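Fatty acid amide hydrolase (Candida albicans, PDB 6KVR) probably hydrolyses monocarboxylic acid amides, fatty acid amides among them, to the free acid and ammonia, as a member of the amidase signature family. Local coordinates at residues 218-223 and 228-233; 475-480 and 528-533. All blocks are in the same frame, centred on the assembly; numbering follows the deposited sequence.

Contact 1 (218-223 and 228-233); sequences GLTKNP and LSSGGS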
ATOM      1  N   GLY A 218      -8.064   7.043 -34.311  1.00 29.81           N
ATOM      2  CA  GLY A 218      -9.471   6.648 -34.415  1.00 32.18           C
ATOM      3  C   GLY A 218      -9.796   5.436 -33.557  1.00 33.32           C
ATOM      4  O   GLY A 218      -9.459   5.397 -32.370  1.00 37.27           O
ATOM      5  N   LEU A 219     -10.454   4.441 -34.148  1.00 29.97           N
ATOM      6  CA  LEU A 219     -10.945   3.274 -33.422  1.00 30.72           C
ATOM      7  C   LEU A 219     -10.102   2.038 -33.709  1.00 26.61           C
ATOM      8  O   LEU A 219      -9.620   1.834 -34.828  1.00 29.66           O
ATOM      9  CB  LEU A 219     -12.403   2.964 -33.788  1.00 26.62           C
ATOM     10  CG  LEU A 219     -13.434   4.070 -33.650  1.00 32.26           C
ATOM     11  CD1 LEU A 219     -14.718   3.732 -34.434  1.00 34.40           C
ATOM     12  CD2 LEU A 219     -13.723   4.339 -32.165  1.00 27.77           C
ATOM     13  N   THR A 220      -9.958   1.195 -32.693  1.00 24.64           N
ATOM     14  CA  THR A 220      -9.323  -0.116 -32.833  1.00 27.40           C
ATOM     15  C   THR A 220     -10.399  -1.193 -32.768  1.00 25.84           C
ATOM     16  O   THR A 220     -11.305  -1.110 -31.937  1.00 26.53           O
ATOM     17  CB  THR A 220      -8.261  -0.315 -31.742  1.00 25.67           C
ATOM     18  OG1 THR A 220      -7.239   0.675 -31.919  1.00 25.95           O
ATOM     19  CG2 THR A 220      -7.627  -1.725 -31.778  1.00 23.14           C
ATOM     20  N   LYS A 221     -10.315  -2.196 -33.644  1.00 25.45           N
ATOM     21  CA  LYS A 221     -11.412  -3.139 -33.845  1.00 27.35           C
ATOM     22  C   LYS A 221     -11.069  -4.540 -33.346  1.00 26.13           C
ATOM     23  O   LYS A 221      -9.900  -4.922 -33.251  1.00 25.27           O
ATOM     24  CB  LYS A 221     -11.803  -3.207 -35.332  1.00 26.75           C
ATOM     25  CG  LYS A 221     -12.525  -1.955 -35.833  1.00 29.19           C
ATOM     26  CD  LYS A 221     -13.784  -1.659 -34.993  1.00 26.35           C
ATOM     27  CE  LYS A 221     -14.702  -0.674 -35.723  1.00 28.75           C
ATOM     28  NZ  LYS A 221     -16.035  -0.580 -35.086  1.00 26.81           N
ATOM     29  N   ASN A 222     -12.124  -5.326 -33.082  1.00 25.28           N
ATOM     30  CA  ASN A 222     -11.968  -6.689 -32.544  1.00 26.43           C
ATOM     31  C   ASN A 222     -11.480  -7.653 -33.619  1.00 24.63           C
ATOM     32  O   ASN A 222     -12.067  -7.717 -34.699  1.00 27.04           O
ATOM     33  CB  ASN A 222     -13.299  -7.192 -31.980  1.00 28.75           C
ATOM     34  CG  ASN A 222     -13.146  -8.445 -31.134  1.00 27.02           C
ATOM     35  OD1 ASN A 222     -12.533  -9.443 -31.553  1.00 25.54           O
ATOM     36  ND2 ASN A 222     -13.707  -8.404 -29.932  1.00 24.73           N
ATOM     37  N   PRO A 223     -10.425  -8.429 -33.363  1.00 28.55           N
ATOM     38  CA  PRO A 223      -9.898  -9.299 -34.426  1.00 26.02           C
ATOM     39  C   PRO A 223     -10.793 -10.500 -34.768  1.00 31.42           C
ATOM     40  O   PRO A 223     -10.584 -11.115 -35.819  1.00 31.83           O
ATOM     41  CB  PRO A 223      -8.531  -9.741 -33.869  1.00 30.05           C
ATOM     42  CG  PRO A 223      -8.673  -9.660 -32.390  1.00 27.14           C
ATOM     43  CD  PRO A 223      -9.614  -8.495 -32.128  1.00 24.72           C
ATOM     44  N   LEU A 228     -16.925  -5.092 -33.977  1.00 20.78           N
ATOM     45  CA  LEU A 228     -16.898  -4.855 -32.537  1.00 25.40           C
ATOM     46  C   LEU A 228     -15.623  -4.147 -32.090  1.00 26.92           C
ATOM     47  O   LEU A 228     -14.582  -4.184 -32.754  1.00 26.35           O
ATOM     48  CB  LEU A 228     -17.047  -6.168 -31.762  1.00 23.36           C
ATOM     49  CG  LEU A 228     -18.190  -7.034 -32.316  1.00 29.76           C
ATOM     50  CD1 LEU A 228     -18.258  -8.353 -31.574  1.00 20.20           C
ATOM     51  CD2 LEU A 228     -19.546  -6.271 -32.260  1.00 23.95           C
ATOM     52  N   SER A 229     -15.724  -3.494 -30.936  1.00 25.63           N
ATOM     53  CA  SER A 229     -14.553  -2.944 -30.272  1.00 24.75           C
ATOM     54  C   SER A 229     -13.651  -4.055 -29.742  1.00 26.54           C
ATOM     55  O   SER A 229     -14.113  -5.123 -29.330  1.00 24.85           O
ATOM     56  CB  SER A 229     -14.985  -2.050 -29.114  1.00 28.21           C
ATOM     57  OG  SER A 229     -13.935  -1.909 -28.182  1.00 28.46           O
ATOM     58  N   SER A 230     -12.347  -3.789 -29.729  1.00 26.37           N
ATOM     59  CA  SER A 230     -11.409  -4.663 -29.034  1.00 23.54           C
ATOM     60  C   SER A 230     -11.275  -4.309 -27.559  1.00 26.98           C
ATOM     61  O   SER A 230     -10.510  -4.972 -26.848  1.00 28.37           O
ATOM     62  CB  SER A 230     -10.031  -4.622 -29.713  1.00 29.56           C
ATOM     63  OG  SER A 230      -9.312  -3.433 -29.381  1.00 31.82           O
ATOM     64  N   GLY A 231     -12.006  -3.304 -27.083  1.00 23.33           N
ATOM     65  CA  GLY A 231     -11.990  -2.921 -25.683  1.00 23.93           C
ATOM     66  C   GLY A 231     -11.054  -1.769 -25.385  1.00 24.85           C
ATOM     67  O   GLY A 231     -10.613  -1.032 -26.269  1.00 23.81           O
ATOM     68  N   GLY A 232     -10.761  -1.613 -24.100  1.00 23.70           N
ATOM     69  CA  GLY A 232      -9.832  -0.600 -23.640  1.00 21.04           C
ATOM     70  C   GLY A 232      -9.796  -0.603 -22.126  1.00 20.72           C
ATOM     71  O   GLY A 232     -10.520  -1.353 -21.475  1.00 23.11           O
ATOM     72  N   SER A 233      -8.957   0.267 -21.567  1.00 20.04           N
ATOM     73  CA  SER A 233      -8.144   1.217 -22.305  1.00 20.66           C
ATOM     74  C   SER A 233      -6.858   0.627 -22.906  1.00 21.75           C
ATOM     75  O   SER A 233      -6.177   1.309 -23.656  1.00 19.29           O
ATOM     76  CB  SER A 233      -7.775   2.413 -21.403  1.00 24.56           C
ATOM     77  OG  SER A 233      -6.793   2.070 -20.433  1.00 25.76           O
TER
HETATM   78  O   HOH W   1     -10.881  -1.035 -29.004  1.00 26.44           O

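Contact 2 (475-480 and 528-533); sequences SEEVYN and NENYDP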
ATOM      1  N   SER A 475     -18.387  -0.151 -31.092  1.00 25.14           N
ATOM      2  CA  SER A 475     -17.523   0.986 -30.802  1.00 28.35           C
ATOM      3  C   SER A 475     -18.318   2.139 -30.203  1.00 29.77           C
ATOM      4  O   SER A 475     -19.431   2.448 -30.640  1.00 26.12           O
ATOM      5  CB  SER A 475     -16.789   1.432 -32.068  1.00 29.20           C
ATOM      6  OG  SER A 475     -15.968   0.363 -32.534  1.00 26.64           O
ATOM      7  N   GLU A 476     -17.751   2.737 -29.150  1.00 28.69           N
ATOM      8  CA  GLU A 476     -18.296   3.923 -28.490  1.00 25.84           C
ATOM      9  C   GLU A 476     -19.655   3.653 -27.841  1.00 27.47           C
ATOM     10  O   GLU A 476     -20.423   4.589 -27.584  1.00 27.18           O
ATOM     11  CB  GLU A 476     -18.390   5.104 -29.465  1.00 28.54           C
ATOM     12  CG  GLU A 476     -17.095   5.409 -30.239  1.00 30.04           C
ATOM     13  CD  GLU A 476     -17.074   6.820 -30.852  1.00 34.87           C
ATOM     14  OE1 GLU A 476     -16.729   7.818 -30.159  1.00 38.57           O
ATOM     15  OE2 GLU A 476     -17.421   6.925 -32.051  1.00 40.37           O
ATOM     16  N   GLU A 477     -19.951   2.391 -27.527  1.00 27.76           N
ATOM     17  CA  GLU A 477     -21.249   2.002 -26.968  1.00 26.58           C
ATOM     18  C   GLU A 477     -21.066   1.046 -25.791  1.00 28.43           C
ATOM     19  O   GLU A 477     -21.723   0.006 -25.694  1.00 28.58           O
ATOM     20  CB  GLU A 477     -22.141   1.387 -28.056  1.00 28.16           C
ATOM     21  CG  GLU A 477     -22.767   2.438 -28.982  1.00 34.71           C
ATOM     22  CD  GLU A 477     -23.805   1.864 -29.936  1.00 36.07           C
ATOM     23  OE1 GLU A 477     -24.941   1.580 -29.495  1.00 39.43           O
ATOM     24  OE2 GLU A 477     -23.490   1.747 -31.144  1.00 42.91           O
ATOM     25  N   VAL A 478     -20.159   1.383 -24.875  1.00 25.70           N
ATOM     26  CA  VAL A 478     -19.988   0.603 -23.657  1.00 27.47           C
ATOM     27  C   VAL A 478     -19.909   1.571 -22.481  1.00 25.41           C
ATOM     28  O   VAL A 478     -19.015   2.425 -22.426  1.00 23.15           O
ATOM     29  CB  VAL A 478     -18.764  -0.333 -23.724  1.00 25.58           C
ATOM     30  CG1 VAL A 478     -17.509   0.393 -24.228  1.00 24.51           C
ATOM     31  CG2 VAL A 478     -18.525  -1.005 -22.390  1.00 22.04           C
ATOM     32  N   TYR A 479     -20.852   1.432 -21.544  1.00 24.76           N
ATOM     33  CA  TYR A 479     -21.152   2.416 -20.516  1.00 20.59           C
ATOM     34  C   TYR A 479     -20.997   1.901 -19.093  1.00 24.31           C
ATOM     35  O   TYR A 479     -20.643   2.682 -18.204  1.00 22.50           O
ATOM     36  CB  TYR A 479     -22.591   2.917 -20.685  1.00 22.87           C
ATOM     37  CG  TYR A 479     -22.932   3.338 -22.104  1.00 24.23           C
ATOM     38  CD1 TYR A 479     -22.592   4.605 -22.575  1.00 26.56           C
ATOM     39  CD2 TYR A 479     -23.587   2.474 -22.963  1.00 26.58           C
ATOM     40  CE1 TYR A 479     -22.891   4.996 -23.867  1.00 27.92           C
ATOM     41  CE2 TYR A 479     -23.896   2.846 -24.260  1.00 27.86           C
ATOM     42  CZ  TYR A 479     -23.549   4.107 -24.702  1.00 29.67           C
ATOM     43  OH  TYR A 479     -23.856   4.470 -25.982  1.00 29.01           O
ATOM     44  N   ASN A 480     -21.265   0.623 -18.846  1.00 25.14           N
ATOM     45  CA  ASN A 480     -21.255   0.060 -17.503  1.00 22.09           C
ATOM     46  C   ASN A 480     -19.977  -0.735 -17.262  1.00 21.30           C
ATOM     47  O   ASN A 480     -19.740  -1.757 -17.923  1.00 22.41           O
ATOM     48  CB  ASN A 480     -22.467  -0.841 -17.289  1.00 21.87           C
ATOM     49  CG  ASN A 480     -22.339  -1.666 -16.045  1.00 20.29           C
ATOM     50  OD1 ASN A 480     -22.047  -1.140 -14.976  1.00 23.29           O
ATOM     51  ND2 ASN A 480     -22.512  -2.968 -16.177  1.00 22.48           N
ATOM     52  N   ASN A 528     -28.709  -3.189 -21.827  1.00 24.63           N
ATOM     53  CA  ASN A 528     -29.411  -4.387 -22.290  1.00 27.15           C
ATOM     54  C   ASN A 528     -30.120  -4.159 -23.623  1.00 28.45           C
ATOM     55  O   ASN A 528     -30.220  -5.089 -24.435  1.00 25.56           O
ATOM     56  CB  ASN A 528     -30.438  -4.857 -21.259  1.00 30.27           C
ATOM     57  CG  ASN A 528     -29.826  -5.660 -20.107  1.00 32.31           C
ATOM     58  OD1 ASN A 528     -30.549  -6.102 -19.216  1.00 29.12           O
ATOM     59  ND2 ASN A 528     -28.501  -5.827 -20.105  1.00 32.62           N
ATOM     60  N   GLU A 529     -30.626  -2.949 -23.875  1.00 28.16           N
ATOM     61  CA  GLU A 529     -31.343  -2.744 -25.132  1.00 29.01           C
ATOM     62  C   GLU A 529     -30.402  -2.655 -26.328  1.00 29.83           C
ATOM     63  O   GLU A 529     -30.871  -2.699 -27.465  1.00 29.29           O
ATOM     64  CB  GLU A 529     -32.246  -1.507 -25.027  1.00 31.68           C
ATOM     65  CG  GLU A 529     -33.560  -1.819 -24.281  1.00 32.58           C
ATOM     66  CD  GLU A 529     -34.515  -0.630 -24.128  1.00 46.04           C
ATOM     67  OE1 GLU A 529     -34.131   0.542 -24.399  1.00 43.51           O
ATOM     68  OE2 GLU A 529     -35.673  -0.881 -23.713  1.00 49.63           O
ATOM     69  N   ASN A 530     -29.088  -2.592 -26.104  1.00 31.06           N
ATOM     70  CA  ASN A 530     -28.129  -2.675 -27.201  1.00 30.14           C
ATOM     71  C   ASN A 530     -27.871  -4.103 -27.667  1.00 29.81           C
ATOM     72  O   ASN A 530     -27.289  -4.289 -28.738  1.00 30.07           O
ATOM     73  CB  ASN A 530     -26.795  -2.055 -26.788  1.00 32.51           C
ATOM     74  CG  ASN A 530     -26.814  -0.557 -26.873  1.00 31.58           C
ATOM     75  OD1 ASN A 530     -27.674   0.010 -27.530  1.00 32.87           O
ATOM     76  ND2 ASN A 530     -25.895   0.096 -26.186  1.00 29.69           N
ATOM     77  N   TYR A 531     -28.247  -5.121 -26.894  1.00 29.57           N
ATOM     78  CA  TYR A 531     -27.916  -6.470 -27.326  1.00 31.51           C
ATOM     79  C   TYR A 531     -28.812  -6.880 -28.491  1.00 32.94           C
ATOM     80  O   TYR A 531     -30.036  -6.770 -28.418  1.00 31.82           O
ATOM     81  CB  TYR A 531     -28.033  -7.488 -26.187  1.00 27.52           C
ATOM     82  CG  TYR A 531     -27.649  -8.863 -26.706  1.00 30.53           C
ATOM     83  CD1 TYR A 531     -26.316  -9.172 -26.969  1.00 32.77           C
ATOM     84  CD2 TYR A 531     -28.621  -9.811 -27.043  1.00 31.41           C
ATOM     85  CE1 TYR A 531     -25.951 -10.399 -27.510  1.00 31.31           C
ATOM     86  CE2 TYR A 531     -28.263 -11.045 -27.586  1.00 29.11           C
ATOM     87  CZ  TYR A 531     -26.931 -11.327 -27.814  1.00 28.94           C
ATOM     88  OH  TYR A 531     -26.556 -12.534 -28.328  1.00 25.96           O
ATOM     89  N   ASP A 532     -28.195  -7.366 -29.553  1.00 34.55           N
ATOM     90  CA  ASP A 532     -28.854  -7.833 -30.769  1.00 34.82           C
ATOM     91  C   ASP A 532     -28.090  -9.059 -31.247  1.00 35.31           C
ATOM     92  O   ASP A 532     -26.918  -8.931 -31.616  1.00 36.24           O
ATOM     93  CB  ASP A 532     -28.861  -6.741 -31.842  1.00 33.36           C
ATOM     94  CG  ASP A 532     -29.525  -7.181 -33.159  1.00 44.48           C
ATOM     95  OD1 ASP A 532     -29.570  -8.395 -33.489  1.00 41.80           O
ATOM     96  OD2 ASP A 532     -29.967  -6.275 -33.904  1.00 48.41           O
ATOM     97  N   PRO A 533     -28.718 -10.243 -31.266  1.00 34.00           N
ATOM     98  CA  PRO A 533     -27.998 -11.467 -31.672  1.00 31.82           C
ATOM     99  C   PRO A 533     -27.284 -11.368 -33.014  1.00 31.34           C
ATOM    100  O   PRO A 533     -26.173 -11.892 -33.152  1.00 27.81           O
ATOM    101  CB  PRO A 533     -29.110 -12.530 -31.724  1.00 34.16           C
ATOM    102  CG  PRO A 533     -30.240 -11.972 -30.964  1.00 35.45           C
ATOM    103  CD  PRO A 533     -30.154 -10.487 -31.047  1.00 33.17           C
TER
HETATM  104  O   HOH W   2     -24.039  -0.882 -24.578  1.00 26.16           O
HETATM  105  O   HOH W   3     -25.724   2.936 -27.142  1.00 32.41           O

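Contact 1 (218-223 and 228-233)
S230, N222 and L228 carry this buried contact, in which a short run of chain folds back on itself. The backbone N of N222 gives a hydrogen bond to O of L228 at 2.7 Å. With CG anti to the backbone N (chi1 -167°), N222 swings its amide across to segment 228-233, where ND2 makes a weak hydrogen bond to O of S229 at 3.4 Å; the same ND2 also bonds O of Y264, and OD1 takes the N-H of F224. CB of N222 lies 3.9 Å from CB of L228. K221 and S229 form an antiparallel non-hydrogen-bonded pair, their side chains diverging. Beyond it, S229 OG accepts from N of G231 at 2.6 Å, an ST turn that bends the chain into the glycine- and serine-rich loop of the amidase signature fold; this loop carries S233, the predicted charge-relay serine, which follows a cis peptide and bonds K158, likewise a predicted charge-relay residue. CB of S230 lies 3.6 Å from O of K221, and OG of S230 sits 3.4 Å from CG2 of T220. A water bridges the two sides, within bonding distance of four oxygens, T220 O, S229 OG, S230 OG and G231 O, and cannot donate to all at once. The main polar partner of S230 OG is O of S235, at the start of helix 235-243, whose A239 touches both T220 and S230.

Contact 2 (475-480 and 528-533)
N530 reaches across to E477 and Y479, and two waters do the bonding. With CG anti to the carbonyl carbon (chi1 -80°), its amide extends toward the loop, where ND2 and OD1 of N530 each stand 3.7 Å from OE1 of E477, too far for a direct hydrogen bond. The carboxylate and amide planes are turned 86° apart. On the Y479 side, ND2 of N530 comes up to the ring edge, near the ring plane, 3.9 Å from CE2 of Y479. Both waters are served by this nitrogen. One accepts from ND2 of N530 at 2.6 Å and donates to the backbone O of E477; the other accepts from ND2 of N530 at 3.0 Å, donates to OE1 of E477 at 2.8 Å, and is hydrogen-bonded to OH of Y479 at 2.7 Å. These two water bonds probably help hold the amide's rotation. One shell further out, K417 bonds both OH of Y479 and O of E476; its side chain touches that of E477, and its charge may favour the ionised carboxylate. The backbone N-H groups of Y479 and N480 are both taken by E527 OE2, which fastens the loop to helix 522-529 just before N530. Away from the annotated active-site residues, Y479 touches L523 and L526 of that helix and L418 of helix 417-423; the loop runs from strand 462-466 to helix 482-490.

Overall arrangement
Contact 1 closes before contact 2 opens along the chain, and their centres lie 14 Å apart within the same amidase region. The loop at 475-480 joins them: OG of S475 makes a probable hydrogen bond with NZ of K221 at 2.7 Å, while L219 packs on S475 and E476. Contact 1 is the deeper, about 11 Å from the chain centre against 19 Å for contact 2, and leads into helix 235-243 and the predicted charge-relay serine S233. Contact 2 joins the loop after strand 462-466 of the mixed sheet to segment 528-533, which begins in helix 522-529. The 475-480 loop therefore connects the surroundings of the predicted charge-relay serine with helix 522-529, farther from the chain centre.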